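Local structure of type IV secretion system protein DotB (Yersinia pseudotuberculosis IP 31758, 6GEF) at residues V114-P117 and T118-T122; F41-T44 and V45-F48; E24-T27 and E28-Y31. The protein probably hydrolyses ATP as a hexameric motor ATPase of the GspE family, thought to power the type IVb secretion machinery. One frame throughout, in Å; residues are numbered along the deposited sequence.

Contact 1: residues V114-P117 and T118-T122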
loop_
_atom_site.group_PDB
_atom_site.type_symbol
_atom_site.label_atom_id
_atom_site.label_comp_id
_atom_site.label_asym_id
_atom_site.label_seq_id
_atom_site.Cartn_x
_atom_site.Cartn_y
_atom_site.Cartn_z
ATOM N N VAL A 114 16.014 -44.640 -8.398
ATOM C CA VAL A 114 15.933 -46.045 -8.814
ATOM C C VAL A 114 17.351 -46.525 -9.094
ATOM O O VAL A 114 18.162 -45.802 -9.679
ATOM C CB VAL A 114 15.026 -46.205 -10.077
ATOM C CG1 VAL A 114 13.942 -45.167 -10.117
ATOM C CG2 VAL A 114 15.832 -46.131 -11.342
ATOM N N PHE A 115 17.602 -47.775 -8.747
ATOM C CA PHE A 115 18.985 -48.302 -8.678
ATOM C C PHE A 115 19.154 -49.334 -9.772
ATOM O O PHE A 115 18.343 -50.268 -9.896
ATOM C CB PHE A 115 19.284 -48.934 -7.303
ATOM C CG PHE A 115 19.046 -48.015 -6.144
ATOM C CD1 PHE A 115 17.738 -47.813 -5.654
ATOM C CD2 PHE A 115 20.096 -47.307 -5.575
ATOM C CE1 PHE A 115 17.501 -46.918 -4.628
ATOM C CE2 PHE A 115 19.864 -46.423 -4.524
ATOM C CZ PHE A 115 18.565 -46.228 -4.047
ATOM N N HIS A 116 20.186 -49.172 -10.584
ATOM C CA HIS A 116 20.463 -50.124 -11.661
ATOM C C HIS A 116 20.748 -51.514 -11.076
ATOM O O HIS A 116 21.529 -51.639 -10.141
ATOM C CB HIS A 116 21.673 -49.678 -12.465
ATOM C CG HIS A 116 21.683 -50.136 -13.885
ATOM N ND1 HIS A 116 21.414 -51.437 -14.290
ATOM C CD2 HIS A 116 21.918 -49.442 -15.021
ATOM C CE1 HIS A 116 21.486 -51.512 -15.603
ATOM N NE2 HIS A 116 21.772 -50.315 -16.076
ATOM N N PRO A 117 20.030 -52.551 -11.530
ATOM C CA PRO A 117 20.141 -53.852 -10.862
ATOM C C PRO A 117 21.520 -54.472 -11.041
ATOM O O PRO A 117 22.134 -54.928 -10.064
ATOM C CB PRO A 117 19.044 -54.691 -11.536
ATOM C CG PRO A 117 18.856 -54.050 -12.875
ATOM C CD PRO A 117 19.106 -52.575 -12.682
ATOM N N THR A 118 22.002 -54.519 -12.284
ATOM C CA THR A 118 23.306 -55.083 -12.582
ATOM C C THR A 118 24.083 -54.104 -13.454
ATOM O O THR A 118 23.509 -53.147 -14.029
ATOM C CB THR A 118 23.171 -56.429 -13.330
ATOM O OG1 THR A 118 22.693 -56.211 -14.661
ATOM C CG2 THR A 118 22.202 -57.349 -12.587
ATOM N N LYS A 119 25.386 -54.359 -13.575
ATOM C CA LYS A 119 26.211 -53.761 -14.617
ATOM C C LYS A 119 26.243 -52.234 -14.573
ATOM O O LYS A 119 26.611 -51.581 -15.549
ATOM C CB LYS A 119 25.820 -54.305 -16.016
ATOM C CG LYS A 119 24.901 -53.388 -16.800
ATOM C CD LYS A 119 25.191 -53.413 -18.292
ATOM C CE LYS A 119 24.657 -52.156 -18.983
ATOM N NZ LYS A 119 23.481 -51.442 -18.387
ATOM N N LEU A 120 25.843 -51.657 -13.451
ATOM C CA LEU A 120 26.113 -50.260 -13.142
ATOM C C LEU A 120 26.610 -50.159 -11.716
ATOM O O LEU A 120 25.837 -50.326 -10.777
ATOM C CB LEU A 120 24.863 -49.384 -13.354
ATOM C CG LEU A 120 25.000 -48.183 -14.280
ATOM C CD1 LEU A 120 26.214 -47.317 -13.881
ATOM C CD2 LEU A 120 25.130 -48.642 -15.735
ATOM N N THR A 121 27.903 -49.892 -11.548
ATOM C CA THR A 121 28.456 -49.560 -10.245
ATOM C C THR A 121 29.421 -48.397 -10.376
ATOM O O THR A 121 30.027 -48.190 -11.431
ATOM C CB THR A 121 29.218 -50.787 -9.647
ATOM O OG1 THR A 121 28.469 -51.991 -9.907
ATOM C CG2 THR A 121 29.430 -50.626 -8.151
ATOM N N THR A 122 29.578 -47.640 -9.298
ATOM C CA THR A 122 30.655 -46.658 -9.195
ATOM C C THR A 122 31.849 -47.170 -8.406
ATOM O O THR A 122 32.938 -46.609 -8.483
ATOM C CB THR A 122 30.153 -45.354 -8.516
ATOM O OG1 THR A 122 29.727 -45.648 -7.186
ATOM C CG2 THR A 122 28.974 -44.767 -9.352
#

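Contact 2: residues F41-T44 and V45-F48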
loop_
_atom_site.group_PDB
_atom_site.type_symbol
_atom_site.label_atom_id
_atom_site.label_comp_id
_atom_site.label_asym_id
_atom_site.label_seq_id
_atom_site.Cartn_x
_atom_site.Cartn_y
_atom_site.Cartn_z
ATOM N N PHE A 41 6.920 -50.694 -11.528
ATOM C CA PHE A 41 7.153 -49.280 -11.857
ATOM C C PHE A 41 8.638 -48.946 -11.910
ATOM O O PHE A 41 9.106 -48.327 -12.862
ATOM C CB PHE A 41 6.436 -48.381 -10.845
ATOM C CG PHE A 41 6.618 -46.922 -11.108
ATOM C CD1 PHE A 41 6.301 -46.355 -12.338
ATOM C CD2 PHE A 41 7.077 -46.088 -10.112
ATOM C CE1 PHE A 41 6.491 -45.009 -12.555
ATOM C CE2 PHE A 41 7.271 -44.719 -10.342
ATOM C CZ PHE A 41 6.976 -44.191 -11.555
ATOM N N LYS A 42 9.386 -49.375 -10.907
ATOM C CA LYS A 42 10.849 -49.187 -10.929
ATOM C C LYS A 42 11.467 -49.864 -12.156
ATOM O O LYS A 42 12.378 -49.321 -12.757
ATOM C CB LYS A 42 11.463 -49.744 -9.639
ATOM C CG LYS A 42 11.005 -49.008 -8.392
ATOM C CD LYS A 42 11.777 -49.477 -7.164
ATOM C CE LYS A 42 11.955 -48.350 -6.151
ATOM N NZ LYS A 42 12.049 -48.889 -4.761
ATOM N N ASP A 43 10.953 -51.040 -12.523
ATOM C CA ASP A 43 11.414 -51.698 -13.735
ATOM C C ASP A 43 10.997 -50.958 -14.974
ATOM O O ASP A 43 11.659 -51.072 -16.016
ATOM C CB ASP A 43 10.941 -53.160 -13.761
ATOM C CG ASP A 43 11.565 -53.994 -12.641
ATOM O OD1 ASP A 43 12.280 -53.423 -11.746
ATOM O OD2 ASP A 43 11.313 -55.211 -12.662
ATOM N N THR A 44 9.881 -50.238 -14.930
ATOM C CA THR A 44 9.478 -49.390 -16.055
ATOM C C THR A 44 10.429 -48.221 -16.204
ATOM O O THR A 44 10.810 -47.880 -17.330
ATOM C CB THR A 44 8.026 -48.936 -15.879
ATOM O OG1 THR A 44 7.199 -50.076 -15.612
ATOM C CG2 THR A 44 7.535 -48.223 -17.129
ATOM N N VAL A 45 10.777 -47.559 -15.114
ATOM C CA VAL A 45 11.670 -46.419 -15.187
ATOM C C VAL A 45 13.052 -46.880 -15.550
ATOM O O VAL A 45 13.843 -46.113 -16.160
ATOM C CB VAL A 45 11.607 -45.561 -13.906
ATOM C CG1 VAL A 45 10.295 -45.782 -13.183
ATOM C CG2 VAL A 45 12.788 -45.848 -13.026
ATOM N N LEU A 46 13.485 -48.051 -15.118
ATOM C CA LEU A 46 14.773 -48.613 -15.545
ATOM C C LEU A 46 14.742 -49.011 -17.022
ATOM O O LEU A 46 15.741 -48.844 -17.718
ATOM C CB LEU A 46 15.158 -49.783 -14.660
ATOM C CG LEU A 46 15.804 -49.442 -13.319
ATOM C CD1 LEU A 46 15.724 -50.689 -12.396
ATOM C CD2 LEU A 46 17.247 -48.985 -13.542
ATOM N N GLU A 47 13.635 -49.542 -17.496
ATOM C CA GLU A 47 13.477 -49.803 -18.913
ATOM C C GLU A 47 13.595 -48.515 -19.729
ATOM O O GLU A 47 14.302 -48.473 -20.733
ATOM C CB GLU A 47 12.138 -50.524 -19.175
ATOM C CG GLU A 47 11.717 -50.556 -20.641
ATOM C CD GLU A 47 12.739 -51.187 -21.525
ATOM O OE1 GLU A 47 12.450 -51.383 -22.716
ATOM O OE2 GLU A 47 13.858 -51.507 -21.058
ATOM N N PHE A 48 12.852 -47.493 -19.357
ATOM C CA PHE A 48 13.017 -46.186 -19.991
ATOM C C PHE A 48 14.439 -45.688 -19.856
ATOM O O PHE A 48 14.938 -44.992 -20.751
ATOM C CB PHE A 48 12.012 -45.170 -19.416
ATOM C CG PHE A 48 10.647 -45.264 -20.022
ATOM C CD1 PHE A 48 10.488 -45.357 -21.388
ATOM C CD2 PHE A 48 9.514 -45.246 -19.235
ATOM C CE1 PHE A 48 9.217 -45.426 -21.964
ATOM C CE2 PHE A 48 8.252 -45.307 -19.809
ATOM C CZ PHE A 48 8.112 -45.409 -21.172
#

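Contact 3: residues E24-T27 and E28-Y31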
loop_
_atom_site.group_PDB
_atom_site.type_symbol
_atom_site.label_atom_id
_atom_site.label_comp_id
_atom_site.label_asym_id
_atom_site.label_seq_id
_atom_site.Cartn_x
_atom_site.Cartn_y
_atom_site.Cartn_z
ATOM N N GLU A 24 8.461 -48.990 -28.218
ATOM C CA GLU A 24 9.900 -49.071 -28.034
ATOM C C GLU A 24 10.317 -50.527 -27.834
ATOM O O GLU A 24 9.590 -51.300 -27.191
ATOM C CB GLU A 24 10.331 -48.243 -26.812
ATOM C CG GLU A 24 10.604 -46.784 -27.122
ATOM C CD GLU A 24 10.935 -45.998 -25.861
ATOM O OE1 GLU A 24 11.457 -46.586 -24.893
ATOM O OE2 GLU A 24 10.704 -44.771 -25.822
ATOM N N PHE A 25 11.492 -50.863 -28.347
ATOM C CA PHE A 25 12.145 -52.113 -28.023
ATOM C C PHE A 25 12.592 -52.121 -26.563
ATOM O O PHE A 25 12.812 -51.080 -25.942
ATOM C CB PHE A 25 13.345 -52.314 -28.954
ATOM C CG PHE A 25 12.979 -52.846 -30.305
ATOM C CD1 PHE A 25 11.886 -52.300 -31.005
ATOM C CD2 PHE A 25 13.692 -53.929 -30.868
ATOM C CE1 PHE A 25 11.542 -52.804 -32.254
ATOM C CE2 PHE A 25 13.332 -54.425 -32.104
ATOM C CZ PHE A 25 12.259 -53.867 -32.811
ATOM N N LYS A 26 12.747 -53.328 -26.033
ATOM C CA LYS A 26 12.876 -53.536 -24.594
ATOM C C LYS A 26 14.226 -54.172 -24.259
ATOM O O LYS A 26 14.911 -54.685 -25.121
ATOM C CB LYS A 26 11.727 -54.427 -24.066
ATOM C CG LYS A 26 10.405 -53.700 -23.942
ATOM C CD LYS A 26 9.309 -54.690 -23.508
ATOM C CE LYS A 26 7.941 -53.978 -23.542
ATOM N NZ LYS A 26 7.765 -53.065 -24.720
ATOM N N THR A 27 14.579 -54.116 -22.984
ATOM C CA THR A 27 15.680 -54.922 -22.420
ATOM C C THR A 27 15.159 -55.688 -21.206
ATOM O O THR A 27 14.907 -55.082 -20.180
ATOM C CB THR A 27 16.837 -53.995 -22.013
ATOM O OG1 THR A 27 16.446 -53.226 -20.860
ATOM C CG2 THR A 27 17.163 -53.050 -23.163
ATOM N N GLU A 28 15.011 -56.993 -21.363
ATOM C CA GLU A 28 14.478 -57.845 -20.289
ATOM C C GLU A 28 13.383 -57.140 -19.463
ATOM O O GLU A 28 13.657 -56.600 -18.421
ATOM C CB GLU A 28 15.601 -58.339 -19.371
ATOM C CG GLU A 28 16.089 -59.731 -19.695
ATOM C CD GLU A 28 16.735 -60.442 -18.500
ATOM O OE1 GLU A 28 17.984 -60.593 -18.470
ATOM O OE2 GLU A 28 15.988 -60.872 -17.590
ATOM N N TYR A 29 12.216 -57.009 -20.050
ATOM C CA TYR A 29 11.137 -56.231 -19.483
ATOM C C TYR A 29 9.810 -56.696 -20.056
ATOM O O TYR A 29 9.722 -56.993 -21.248
ATOM C CB TYR A 29 11.325 -54.714 -19.779
ATOM C CG TYR A 29 10.228 -53.856 -19.224
ATOM C CD1 TYR A 29 10.127 -53.595 -17.864
ATOM C CD2 TYR A 29 9.291 -53.274 -20.065
ATOM C CE1 TYR A 29 9.121 -52.797 -17.354
ATOM C CE2 TYR A 29 8.266 -52.457 -19.566
ATOM C CZ TYR A 29 8.183 -52.236 -18.219
ATOM O OH TYR A 29 7.185 -51.452 -17.709
ATOM N N ARG A 30 8.796 -56.777 -19.206
ATOM C CA ARG A 30 7.420 -56.946 -19.640
ATOM C C ARG A 30 6.578 -55.816 -19.081
ATOM O O ARG A 30 6.632 -55.543 -17.885
ATOM C CB ARG A 30 6.832 -58.306 -19.184
ATOM C CG ARG A 30 5.952 -58.985 -20.212
ATOM C CD ARG A 30 6.526 -58.869 -21.612
ATOM N NE ARG A 30 5.586 -59.387 -22.615
ATOM C CZ ARG A 30 5.869 -59.507 -23.917
ATOM N NH1 ARG A 30 4.949 -59.984 -24.745
ATOM N NH2 ARG A 30 7.073 -59.172 -24.415
ATOM N N TYR A 31 5.802 -55.167 -19.933
ATOM C CA TYR A 31 4.891 -54.139 -19.457
ATOM C C TYR A 31 3.783 -54.796 -18.648
ATOM O O TYR A 31 3.114 -55.709 -19.153
ATOM C CB TYR A 31 4.304 -53.352 -20.621
ATOM C CG TYR A 31 3.513 -52.143 -20.229
ATOM C CD1 TYR A 31 4.131 -51.052 -19.649
ATOM C CD2 TYR A 31 2.155 -52.071 -20.444
ATOM C CE1 TYR A 31 3.408 -49.897 -19.317
ATOM C CE2 TYR A 31 1.420 -50.940 -20.106
ATOM C CZ TYR A 31 2.061 -49.868 -19.526
ATOM O OH TYR A 31 1.346 -48.748 -19.173
#

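Contact 1: residues V114-P117 and T118-T122
His-116 and Leu-120, four residues apart, meet across a bend that brings Leu-120 against His-116. The apolar part of the contact is theirs. Leu-120 CB sits 3.3 Å from His-116 CG, and its CD2 branch extends to His-116 CD2 at 3.4 Å, so the leucine lies against the CG-CD2 side of the imidazole and the histidine CB. The two side chains cross at about a right angle, with the backbone N of Leu-120 over one face of the ring. Swinging CG anti to the backbone N (chi1 -153°) is what carries the imidazole into this bend. Pro-117 adds a lighter touch, its CB 4.3 Å from Thr-118 CG2.

The polar approaches are less clear-cut. His-116 ND1 lies 2.7 Å from Thr-118 O, but the angle is poor and the pair does not count as a hydrogen bond. Lys-119, its chain bent at chi2 and chi4, folds back so that NZ stands 3.1 Å from His-116 NE2; both partners approach the ring obliquely.

His-116 and Leu-120 each have a backbone hydrogen bond with Gln-127, just ahead of strand 128-140, and Leu-120 also rests on that residue's side chain. The bend opens the loop of the beta hairpin formed by strands 108-115 and 128-140, the former outermost in its sheet within this chain. Val-114, back on the strand, packs against Val-45 and Leu-46, and Pro-117 against Leu-46, both residues of helix 38-50.

Contact 2: residues F41-T44 and V45-F48
Val-45 sets its CG1 methyl on the ring of Phe-41, one helical turn earlier, in a CH-pi contact: CG1 is 4.0 Å from the ring centroid and only 12° off the normal, almost over the centre. The exact place of CG1 is doubtful, since it runs too close to Phe-41 O in the model. Phe-41 has its CG anti to the backbone N, which brings one face of the ring to CG1. CG2, the other valine branch, faces Lys-42 O at 3.5 Å.

Thr-44 meets Phe-48 at the same i to i+4 spacing, but alongside. The two side chains point the same way, and Thr-44 CG2 touches Phe-48 CE2 at 4.0 Å. The backbone bond between them is nearly straight, Phe-48 N to Thr-44 O at 2.9 Å with an angle of 177° at the hydrogen. Thr-44 OG1 bonds back to Gln-40 O, within the helix, and out to Tyr-29 OH.

The Phe-41 and Val-45 pair faces the antiparallel sheet, with Leu-46 beside it: both rest on Met-150 of strand 143-153, and the Phe-41 ring meets Tyr-112 of strand 108-115 with the planes at about 45°. Thr-44 and Phe-48 turn instead to loops, touching Phe-35 and Ile-64 respectively.

Contact 3: residues E24-T27 and E28-Y31
Lys-26 lays its aliphatic chain against Tyr-29, and this is the close-packed part of the contact. CD does most of the touching: it is 3.3 Å from the carbonyl O of Tyr-29 and 3.7 Å from ring atom CD2, and CE follows at 3.8 Å from the same CD2. The lysine comes to the ring at its edge, near the ring plane, so methylenes meet an aromatic C-H side and not the pi face; the two side chains cross obliquely. Lys-26 is extended through chi2 and chi3 and bends only at chi4, where NZ turns off to bond Leu-75 O. With CG anti to the backbone N (chi1 180°), the tyrosine sets ring atom CD2 beside the lysine methylenes.

The chain between them belongs to the irregular stretch that precedes helix 38-50, the helix that packs on the antiparallel sheet of this probable ATPase. Glu-28, at a positive phi of 36°, turns the chain sharply, but Thr-27 O and Tyr-29 N, 3.3 Å apart, meet at too poor an angle to be bonded. Thr-27 OG1 is bonded to Glu-47 OE2 of the helix, while Lys-26 and Tyr-29 both pack on the side chain of Glu-47.

Packing slackens at the apex and beyond. Glu-28 is exposed, its chain extended beyond CG and heading away from Lys-26. Arg-30 is exposed too, its NH2 6.2 Å from Lys-26 NZ, two like charges that may repel weakly at that range. Tyr-31 keeps just a loose touch, its backbone N 4.4 Å from Lys-26 CE, and sends its ring to Ser-76, Arg-78 and Leu-80.

How the contacts relate
Helix 38-50 is the shared element: contact 2 lies on it, with contact 1 and contact 3 each touching it. Towards contact 1, whose centre is about 13 Å from that of contact 2, the join is packing, with Phe-115 O 3.6 Å from Leu-46 CD1. Towards contact 3, about 9 Å away between centres, it is largely polar, through hydroxyl and carboxylate groups. Contacts 1 and 3 do not touch; their nearest atoms are about 7 Å apart and their centres about 17 Å. All three lie on the side of the chain with the antiparallel sheet, contact 3 reaching it through helix 38-50, whereas the probable P-loop follows strand 179-183 of the separate mixed sheet.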